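Local atomic coordinates of protein Vng1086c (Halobacterium sp., PDB entry 2GF4), a protein that is of unknown biological function but binds calcium, belongs to the uncharacterised UPF0058 family and forms a largely helical assembly of four chains. Residues A[2-5]-A[6-9]; A[15-18]-A[19-23]; A[54-57]-A[58-62]. One frame throughout, in Å; residues are numbered along the deposited sequence.

Contact 1: residues A[2-5]-A[6-9]; sequences HKDE and LLEL
Leu6 N and Leu7 N donate to His2 O and Lys3 O at 3.1 Å and 2.9 Å, the first i to i+4 bonds of helix 3-21. Glu8 N follows with Asp4 O, and Leu9 N with Glu5 O. His2 is the N-cap, and Glu5, three residues on, turns its carboxylate back so that OE1 accepts from His2 N at 2.7 Å; this is the N3-to-N-cap half of a capping box. An acidic residue suits the place, since the first turn has backbone N-H groups without an acceptor from a preceding turn. The same OE1 also takes Asp24 N of the second subunit. Carbon meets backbone carbonyl at Leu7, whose CG, anti to its own carbonyl carbon (chi1 -69°), lies 3.4 Å from Lys3 O. The apolar contacts begin with Lys3 CG, 4.3 Å from Leu7 CD1; farther along the extended chain NZ bonds to Val44 O and Lys46 O. Leu6 and Leu9 bring their branches onto helix 48-71 and onto Met66 of the second subunit. With CG beside its backbone N (chi1 -74°), Glu8 runs its extended chain back along the preceding turn, putting CG 3.2 Å from Asp4 O; OE2, itself an acceptor, makes no hydrogen bond to that oxygen.

Contact 2: residues A[15-18]-A[19-23]; sequences NIKD and QFLGF
Phe20 N meets Ile16 O at 2.8 Å, with an N-H...O angle of 171° and the donor close to the line of the carbonyl. Gln19 CB presses on the same oxygen at 3.1 Å. Gln19 N to Asn15 O and Leu21 N to Lys17 O continue the ladder. This is the C-terminal part of helix 3-21, where the pattern changes: Gly22 N reaches Asp18 O only weakly and lies 3.0 Å from Gln19 O in a second, i to i+3 bond, while Phe23 N likewise turns back to Phe20 O. Glycine suits the turn because it brings no CB to crowd against Gln19 O. Gln19 runs extended alongside Ile16, both pointing the same way, with OE1 3.9 Å from Ile16 CD1; its NE2 makes a weak hydrogen bond to Glu8 O of the second subunit. Leu21 slants across Lys17, setting CG 3.3 Å from Lys17 O and CD1 against the lysine CG at 3.9 Å. Beyond that the Lys17 chain bends at chi3 and chi4, bringing NZ to a long ion pair with Asp18 OD1 and a weak one with Glu35. Phe20, its CG anti to the amide nitrogen, sends its ring to Ala65 and Met66 of helix 48-71. The Phe23 ring turns one face to Gln19 O, 3.5 Å above its plane and offset toward the rim.

Contact 3: residues A[54-57]-A[58-62]; sequences AVFL and LGNAL
Asn60 brings the ND2 end of its amide over one face of the Phe56 ring, near the CZ-CE1 edge, with ND2 standing 3.9 Å from Phe56 CZ; the amide oxygen lies farther out, beyond the rim. The two flat groups are only 17° from parallel and their side chains run side by side, so no N-H is aimed at the ring. Phe56 holds CG anti to its backbone N (chi1 178°). Asn60 CB rests 3.2 Å from Phe56 O, the oxygen that also accepts Asn60 N at 2.9 Å; the backbone thus sets the one-turn spacing that brings amide and ring together. On another side of helix 48-71, Leu58 places CG 3.3 Å from Ala54 O and Ala61 its CB 3.1 Å from Leu57 O. Gly59 N gives Val55 O a nearly straight bond of 2.9 Å, and this buried glycine adds no side chain to its side of the helix. Farther out, Leu58 packs on His10 and Met13 of helix 3-21 and on Tyr34. The Phe56 ring meets Phe71 of the third subunit and Phe56 of the fourth, and Asn60 touches Asn60 of the third. The nearly parallel amide probably gives van der Waals and weak electrostatic contact with the pi face, which would let asparagine lie in a mixed subunit interface among aromatic and polar neighbours.

Overall arrangement
From the N terminus the contacts come in series. Each is one continuous helical stretch, contact 2 including the turn after its helix, so none closes a loop and none crosses or encloses another. Contact 1 opens helix 3-21 and contact 2 lies near its other end, their centres about 20 Å apart and their nearest atoms about 7 Å. The chain then passes through helix 32-37 and the calcium ligands Asp38 and Glu40 before contact 3 in helix 48-71. That helix joins the other two: Val55 packs on Leu9 of contact 1, while Leu58 and Leu62 meet Lys17, Ile16 and Phe20 of contact 2. All three touch the second subunit, and contact 3 extends to the third and fourth.

Contact 1: residues A[2-5]-A[6-9]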
ATOM      1  N   HIS A   2      18.265  -1.037 -14.793  1.00 31.49           N
ATOM      2  CA  HIS A   2      19.673  -1.261 -14.466  1.00 31.37           C
ATOM      3  C   HIS A   2      19.998  -0.928 -13.014  1.00 30.05           C
ATOM      4  O   HIS A   2      19.215  -0.259 -12.341  1.00 29.07           O
ATOM      5  CB  HIS A   2      20.551  -0.430 -15.396  1.00 56.66           C
ATOM      6  CG  HIS A   2      20.458  -0.848 -16.828  1.00 58.23           C
ATOM      7  ND1 HIS A   2      20.690  -2.145 -17.237  1.00 58.62           N
ATOM      8  CD2 HIS A   2      20.122  -0.155 -17.942  1.00 59.13           C
ATOM      9  CE1 HIS A   2      20.494  -2.233 -18.541  1.00 59.39           C
ATOM     10  NE2 HIS A   2      20.150  -1.040 -18.993  1.00 59.85           N
ATOM     11  N   LYS A   3      21.146  -1.395 -12.526  1.00 37.28           N
ATOM     12  CA  LYS A   3      21.507  -1.103 -11.146  1.00 36.34           C
ATOM     13  C   LYS A   3      21.806   0.383 -10.963  1.00 35.82           C
ATOM     14  O   LYS A   3      21.358   0.984  -9.987  1.00 34.92           O
ATOM     15  CB  LYS A   3      22.693  -1.948 -10.673  1.00 38.79           C
ATOM     16  CG  LYS A   3      22.963  -1.742  -9.181  1.00 39.73           C
ATOM     17  CD  LYS A   3      23.893  -2.774  -8.561  1.00 39.66           C
ATOM     18  CE  LYS A   3      24.036  -2.507  -7.064  1.00 39.12           C
ATOM     19  NZ  LYS A   3      24.897  -3.502  -6.367  1.00 39.53           N
ATOM     20  N   ASP A   4      22.561   0.985 -11.882  1.00 36.25           N
ATOM     21  CA  ASP A   4      22.826   2.435 -11.759  1.00 38.77           C
ATOM     22  C   ASP A   4      21.510   3.254 -11.789  1.00 35.23           C
ATOM     23  O   ASP A   4      21.454   4.327 -11.186  1.00 32.00           O
ATOM     24  CB  ASP A   4      23.717   2.897 -12.899  1.00 44.24           C
ATOM     25  CG  ASP A   4      25.166   2.468 -12.714  1.00 55.13           C
ATOM     26  OD1 ASP A   4      25.475   1.794 -11.707  1.00 60.98           O
ATOM     27  OD2 ASP A   4      26.000   2.796 -13.567  1.00 60.84           O
ATOM     28  N   GLU A   5      20.487   2.810 -12.522  1.00 31.07           N
ATOM     29  CA  GLU A   5      19.221   3.562 -12.543  1.00 30.42           C
ATOM     30  C   GLU A   5      18.554   3.386 -11.174  1.00 28.60           C
ATOM     31  O   GLU A   5      18.017   4.343 -10.631  1.00 29.61           O
ATOM     32  CB  GLU A   5      18.288   3.031 -13.632  1.00 34.01           C
ATOM     33  CG  GLU A   5      18.836   3.252 -15.043  1.00 34.88           C
ATOM     34  CD  GLU A   5      18.052   2.519 -16.119  1.00 36.43           C
ATOM     35  OE1 GLU A   5      17.603   1.362 -15.926  1.00 37.06           O
ATOM     36  OE2 GLU A   5      17.899   3.083 -17.218  1.00 37.76           O
ATOM     37  N   LEU A   6      18.577   2.188 -10.607  1.00 26.68           N
ATOM     38  CA  LEU A   6      17.946   1.977  -9.310  1.00 26.73           C
ATOM     39  C   LEU A   6      18.649   2.760  -8.200  1.00 26.50           C
ATOM     40  O   LEU A   6      17.976   3.260  -7.292  1.00 23.58           O
ATOM     41  CB  LEU A   6      17.957   0.488  -9.029  1.00 27.82           C
ATOM     42  CG  LEU A   6      17.305  -0.071  -7.761  1.00 29.33           C
ATOM     43  CD1 LEU A   6      15.832   0.224  -7.690  1.00 32.66           C
ATOM     44  CD2 LEU A   6      17.524  -1.539  -7.787  1.00 28.05           C
ATOM     45  N   LEU A   7      19.982   2.852  -8.244  1.00 25.46           N
ATOM     46  CA  LEU A   7      20.709   3.615  -7.221  1.00 26.47           C
ATOM     47  C   LEU A   7      20.287   5.081  -7.325  1.00 27.37           C
ATOM     48  O   LEU A   7      20.037   5.717  -6.296  1.00 25.29           O
ATOM     49  CB  LEU A   7      22.233   3.486  -7.422  1.00 24.83           C
ATOM     50  CG  LEU A   7      22.754   2.047  -7.116  1.00 27.78           C
ATOM     51  CD1 LEU A   7      24.204   1.967  -7.483  1.00 27.96           C
ATOM     52  CD2 LEU A   7      22.586   1.652  -5.654  1.00 26.27           C
ATOM     53  N   GLU A   8      20.183   5.597  -8.557  1.00 30.29           N
ATOM     54  CA  GLU A   8      19.786   6.984  -8.781  1.00 35.19           C
ATOM     55  C   GLU A   8      18.357   7.203  -8.299  1.00 31.38           C
ATOM     56  O   GLU A   8      18.054   8.274  -7.768  1.00 27.86           O
ATOM     57  CB  GLU A   8      19.946   7.327 -10.267  1.00 45.60           C
ATOM     58  CG  GLU A   8      21.431   7.496 -10.643  1.00 63.63           C
ATOM     59  CD  GLU A   8      21.676   7.674 -12.135  1.00 73.47           C
ATOM     60  OE1 GLU A   8      21.591   8.814 -12.636  1.00 79.88           O
ATOM     61  OE2 GLU A   8      21.963   6.669 -12.820  1.00 79.29           O
ATOM     62  N   LEU A   9      17.489   6.208  -8.461  1.00 25.53           N
ATOM     63  CA  LEU A   9      16.103   6.342  -8.008  1.00 22.04           C
ATOM     64  C   LEU A   9      16.121   6.397  -6.484  1.00 18.58           C
ATOM     65  O   LEU A   9      15.452   7.253  -5.897  1.00 20.12           O
ATOM     66  CB  LEU A   9      15.298   5.143  -8.501  1.00 17.68           C
ATOM     67  CG  LEU A   9      13.801   5.147  -8.171  1.00 19.63           C
ATOM     68  CD1 LEU A   9      13.156   6.321  -8.804  1.00 20.36           C
ATOM     69  CD2 LEU A   9      13.168   3.906  -8.677  1.00 20.19           C
TER

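Contact 2: residues A[15-18]-A[19-23]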
ATOM      1  N   ASN A  15      16.134  12.185  -1.369  1.00 22.68           N
ATOM      2  CA  ASN A  15      15.957  13.643  -1.430  1.00 25.53           C
ATOM      3  C   ASN A  15      14.477  13.939  -1.103  1.00 24.64           C
ATOM      4  O   ASN A  15      14.223  14.908  -0.396  1.00 26.96           O
ATOM      5  CB  ASN A  15      16.297  14.178  -2.808  1.00 25.09           C
ATOM      6  CG  ASN A  15      17.792  14.199  -3.056  1.00 26.72           C
ATOM      7  OD1 ASN A  15      18.243  14.436  -4.160  1.00 29.97           O
ATOM      8  ND2 ASN A  15      18.571  13.943  -1.996  1.00 22.93           N
ATOM      9  N   ILE A  16      13.503  13.146  -1.582  1.00 24.42           N
ATOM     10  CA  ILE A  16      12.087  13.402  -1.264  1.00 24.16           C
ATOM     11  C   ILE A  16      11.904  13.308   0.269  1.00 25.29           C
ATOM     12  O   ILE A  16      11.324  14.214   0.883  1.00 23.87           O
ATOM     13  CB  ILE A  16      11.194  12.356  -1.976  1.00 24.70           C
ATOM     14  CG1 ILE A  16      11.243  12.549  -3.495  1.00 23.66           C
ATOM     15  CG2 ILE A  16       9.801  12.492  -1.511  1.00 22.60           C
ATOM     16  CD1 ILE A  16      10.524  13.682  -3.958  1.00 24.00           C
ATOM     17  N   LYS A  17      12.386  12.222   0.882  1.00 25.94           N
ATOM     18  CA  LYS A  17      12.291  12.035   2.322  1.00 26.09           C
ATOM     19  C   LYS A  17      12.826  13.222   3.094  1.00 26.46           C
ATOM     20  O   LYS A  17      12.173  13.671   4.033  1.00 24.56           O
ATOM     21  CB  LYS A  17      13.098  10.832   2.730  1.00 26.71           C
ATOM     22  CG  LYS A  17      13.158  10.763   4.210  1.00 26.70           C
ATOM     23  CD  LYS A  17      13.300   9.384   4.650  1.00 28.34           C
ATOM     24  CE  LYS A  17      14.717   9.035   4.641  1.00 29.55           C
ATOM     25  NZ  LYS A  17      15.489   9.904   5.529  1.00 34.45           N
ATOM     26  N   ASP A  18      14.010  13.717   2.724  1.00 27.63           N
ATOM     27  CA  ASP A  18      14.568  14.845   3.451  1.00 29.74           C
ATOM     28  C   ASP A  18      13.713  16.070   3.258  1.00 30.59           C
ATOM     29  O   ASP A  18      13.498  16.808   4.219  1.00 30.23           O
ATOM     30  CB  ASP A  18      16.015  15.028   3.044  1.00 31.54           C
ATOM     31  CG  ASP A  18      16.889  13.907   3.604  1.00 32.36           C
ATOM     32  OD1 ASP A  18      16.532  13.305   4.641  1.00 34.10           O
ATOM     33  OD2 ASP A  18      17.944  13.606   3.041  1.00 36.69           O
ATOM     34  N   GLN A  19      13.216  16.277   2.035  1.00 30.39           N
ATOM     35  CA  GLN A  19      12.312  17.377   1.698  1.00 29.51           C
ATOM     36  C   GLN A  19      11.098  17.300   2.649  1.00 29.47           C
ATOM     37  O   GLN A  19      10.786  18.285   3.316  1.00 29.10           O
ATOM     38  CB  GLN A  19      11.832  17.183   0.265  1.00 29.60           C
ATOM     39  CG  GLN A  19      11.073  18.364  -0.228  1.00 30.19           C
ATOM     40  CD  GLN A  19      10.527  18.200  -1.623  1.00 30.85           C
ATOM     41  OE1 GLN A  19      10.646  17.146  -2.252  1.00 26.86           O
ATOM     42  NE2 GLN A  19       9.911  19.255  -2.101  1.00 27.94           N
ATOM     43  N   PHE A  20      10.417  16.139   2.700  1.00 29.24           N
ATOM     44  CA  PHE A  20       9.244  15.936   3.554  1.00 29.15           C
ATOM     45  C   PHE A  20       9.544  16.223   5.033  1.00 29.56           C
ATOM     46  O   PHE A  20       8.769  16.939   5.669  1.00 28.35           O
ATOM     47  CB  PHE A  20       8.751  14.487   3.399  1.00 26.86           C
ATOM     48  CG  PHE A  20       7.619  14.108   4.316  1.00 28.82           C
ATOM     49  CD1 PHE A  20       6.292  14.268   3.938  1.00 28.89           C
ATOM     50  CD2 PHE A  20       7.887  13.551   5.557  1.00 29.61           C
ATOM     51  CE1 PHE A  20       5.271  13.856   4.787  1.00 29.38           C
ATOM     52  CE2 PHE A  20       6.863  13.147   6.392  1.00 28.35           C
ATOM     53  CZ  PHE A  20       5.563  13.301   6.009  1.00 29.41           C
ATOM     54  N   LEU A  21      10.657  15.700   5.559  1.00 29.58           N
ATOM     55  CA  LEU A  21      10.979  15.906   6.965  1.00 31.42           C
ATOM     56  C   LEU A  21      11.239  17.355   7.253  1.00 33.81           C
ATOM     57  O   LEU A  21      11.192  17.775   8.406  1.00 36.52           O
ATOM     58  CB  LEU A  21      12.156  15.028   7.362  1.00 30.00           C
ATOM     59  CG  LEU A  21      11.809  13.528   7.348  1.00 27.88           C
ATOM     60  CD1 LEU A  21      13.103  12.841   7.488  1.00 26.60           C
ATOM     61  CD2 LEU A  21      10.859  13.096   8.458  1.00 24.84           C
ATOM     62  N   GLY A  22      11.501  18.129   6.203  1.00 36.23           N
ATOM     63  CA  GLY A  22      11.696  19.549   6.402  1.00 36.43           C
ATOM     64  C   GLY A  22      10.357  20.292   6.453  1.00 36.82           C
ATOM     65  O   GLY A  22      10.356  21.487   6.750  1.00 38.78           O
ATOM     66  N   PHE A  23       9.223  19.648   6.220  1.00 37.42           N
ATOM     67  CA  PHE A  23       7.983  20.418   6.244  1.00 38.27           C
ATOM     68  C   PHE A  23       7.440  20.753   7.622  1.00 40.71           C
ATOM     69  O   PHE A  23       7.919  20.290   8.658  1.00 40.26           O
ATOM     70  CB  PHE A  23       6.898  19.707   5.437  1.00 34.37           C
ATOM     71  CG  PHE A  23       7.182  19.626   3.965  1.00 31.82           C
ATOM     72  CD1 PHE A  23       8.008  20.549   3.337  1.00 32.02           C
ATOM     73  CD2 PHE A  23       6.599  18.645   3.202  1.00 31.02           C
ATOM     74  CE1 PHE A  23       8.247  20.453   1.977  1.00 31.75           C
ATOM     75  CE2 PHE A  23       6.843  18.560   1.859  1.00 30.83           C
ATOM     76  CZ  PHE A  23       7.657  19.463   1.246  1.00 30.19           C
TER

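Contact 3: residues A[54-57]-A[58-62]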
ATOM      1  N   ALA A  54      14.347  -0.907  -0.594  1.00 23.20           N
ATOM      2  CA  ALA A  54      14.425   0.418   0.015  1.00 21.20           C
ATOM      3  C   ALA A  54      13.554   1.415  -0.731  1.00 18.87           C
ATOM      4  O   ALA A  54      12.920   2.251  -0.094  1.00 19.79           O
ATOM      5  CB  ALA A  54      15.879   0.917   0.037  1.00 19.47           C
ATOM      6  N   VAL A  55      13.486   1.355  -2.049  1.00 20.38           N
ATOM      7  CA  VAL A  55      12.635   2.319  -2.738  1.00 21.86           C
ATOM      8  C   VAL A  55      11.172   2.013  -2.422  1.00 24.03           C
ATOM      9  O   VAL A  55      10.373   2.938  -2.267  1.00 23.72           O
ATOM     10  CB  VAL A  55      12.933   2.293  -4.217  1.00 21.72           C
ATOM     11  CG1 VAL A  55      11.889   3.053  -4.963  1.00 18.46           C
ATOM     12  CG2 VAL A  55      14.274   2.962  -4.430  1.00 21.06           C
ATOM     13  N   PHE A  56      10.831   0.732  -2.324  1.00 24.03           N
ATOM     14  CA  PHE A  56       9.474   0.318  -1.955  1.00 25.09           C
ATOM     15  C   PHE A  56       9.102   0.944  -0.606  1.00 24.83           C
ATOM     16  O   PHE A  56       8.048   1.568  -0.478  1.00 25.24           O
ATOM     17  CB  PHE A  56       9.455  -1.201  -1.813  1.00 25.06           C
ATOM     18  CG  PHE A  56       8.139  -1.733  -1.382  1.00 28.31           C
ATOM     19  CD1 PHE A  56       7.844  -1.910  -0.041  1.00 29.77           C
ATOM     20  CD2 PHE A  56       7.204  -2.115  -2.322  1.00 29.41           C
ATOM     21  CE1 PHE A  56       6.625  -2.408   0.336  1.00 29.85           C
ATOM     22  CE2 PHE A  56       5.990  -2.610  -1.940  1.00 30.21           C
ATOM     23  CZ  PHE A  56       5.706  -2.771  -0.619  1.00 30.02           C
ATOM     24  N   LEU A  57       9.950   0.780   0.407  1.00 24.01           N
ATOM     25  CA  LEU A  57       9.632   1.334   1.713  1.00 24.33           C
ATOM     26  C   LEU A  57       9.458   2.841   1.716  1.00 25.70           C
ATOM     27  O   LEU A  57       8.644   3.361   2.493  1.00 23.12           O
ATOM     28  CB  LEU A  57      10.708   0.923   2.700  1.00 24.31           C
ATOM     29  CG  LEU A  57      10.600  -0.570   3.039  1.00 28.72           C
ATOM     30  CD1 LEU A  57      11.806  -0.936   3.835  1.00 27.08           C
ATOM     31  CD2 LEU A  57       9.321  -0.872   3.818  1.00 27.35           C
ATOM     32  N   LEU A  58      10.223   3.540   0.871  1.00 25.65           N
ATOM     33  CA  LEU A  58      10.143   5.007   0.784  1.00 26.95           C
ATOM     34  C   LEU A  58       8.849   5.438   0.112  1.00 27.37           C
ATOM     35  O   LEU A  58       8.178   6.346   0.612  1.00 27.32           O
ATOM     36  CB  LEU A  58      11.321   5.557  -0.020  1.00 26.57           C
ATOM     37  CG  LEU A  58      12.670   5.462   0.690  1.00 25.69           C
ATOM     38  CD1 LEU A  58      13.746   5.972  -0.186  1.00 27.64           C
ATOM     39  CD2 LEU A  58      12.626   6.267   1.912  1.00 26.31           C
ATOM     40  N   GLY A  59       8.523   4.824  -1.030  1.00 27.44           N
ATOM     41  CA  GLY A  59       7.281   5.162  -1.724  1.00 28.17           C
ATOM     42  C   GLY A  59       6.100   4.870  -0.824  1.00 27.28           C
ATOM     43  O   GLY A  59       5.212   5.694  -0.650  1.00 28.61           O
ATOM     44  N   ASN A  60       6.078   3.675  -0.269  1.00 29.52           N
ATOM     45  CA  ASN A  60       5.030   3.286   0.619  1.00 29.80           C
ATOM     46  C   ASN A  60       4.875   4.240   1.760  1.00 27.12           C
ATOM     47  O   ASN A  60       3.764   4.609   2.129  1.00 24.16           O
ATOM     48  CB  ASN A  60       5.393   1.984   1.177  1.00 35.15           C
ATOM     49  CG  ASN A  60       4.276   1.107   1.203  1.00 42.08           C
ATOM     50  OD1 ASN A  60       3.712   0.839   2.248  1.00 47.51           O
ATOM     51  ND2 ASN A  60       3.877   0.659   0.032  1.00 47.04           N
ATOM     52  N   ALA A  61       5.988   4.614   2.366  1.00 24.75           N
ATOM     53  CA  ALA A  61       5.888   5.492   3.503  1.00 25.81           C
ATOM     54  C   ALA A  61       5.409   6.871   3.153  1.00 26.48           C
ATOM     55  O   ALA A  61       4.713   7.493   3.955  1.00 24.38           O
ATOM     56  CB  ALA A  61       7.177   5.577   4.156  1.00 26.98           C
ATOM     57  N   LEU A  62       5.797   7.384   1.993  1.00 27.06           N
ATOM     58  CA  LEU A  62       5.330   8.701   1.626  1.00 26.56           C
ATOM     59  C   LEU A  62       3.813   8.605   1.468  1.00 24.58           C
ATOM     60  O   LEU A  62       3.101   9.481   1.949  1.00 21.98           O
ATOM     61  CB  LEU A  62       5.973   9.098   0.318  1.00 28.24           C
ATOM     62  CG  LEU A  62       5.771  10.548  -0.063  1.00 32.19           C
ATOM     63  CD1 LEU A  62       6.522  11.432   0.902  1.00 33.39           C
ATOM     64  CD2 LEU A  62       6.280  10.738  -1.455  1.00 31.65           C
TER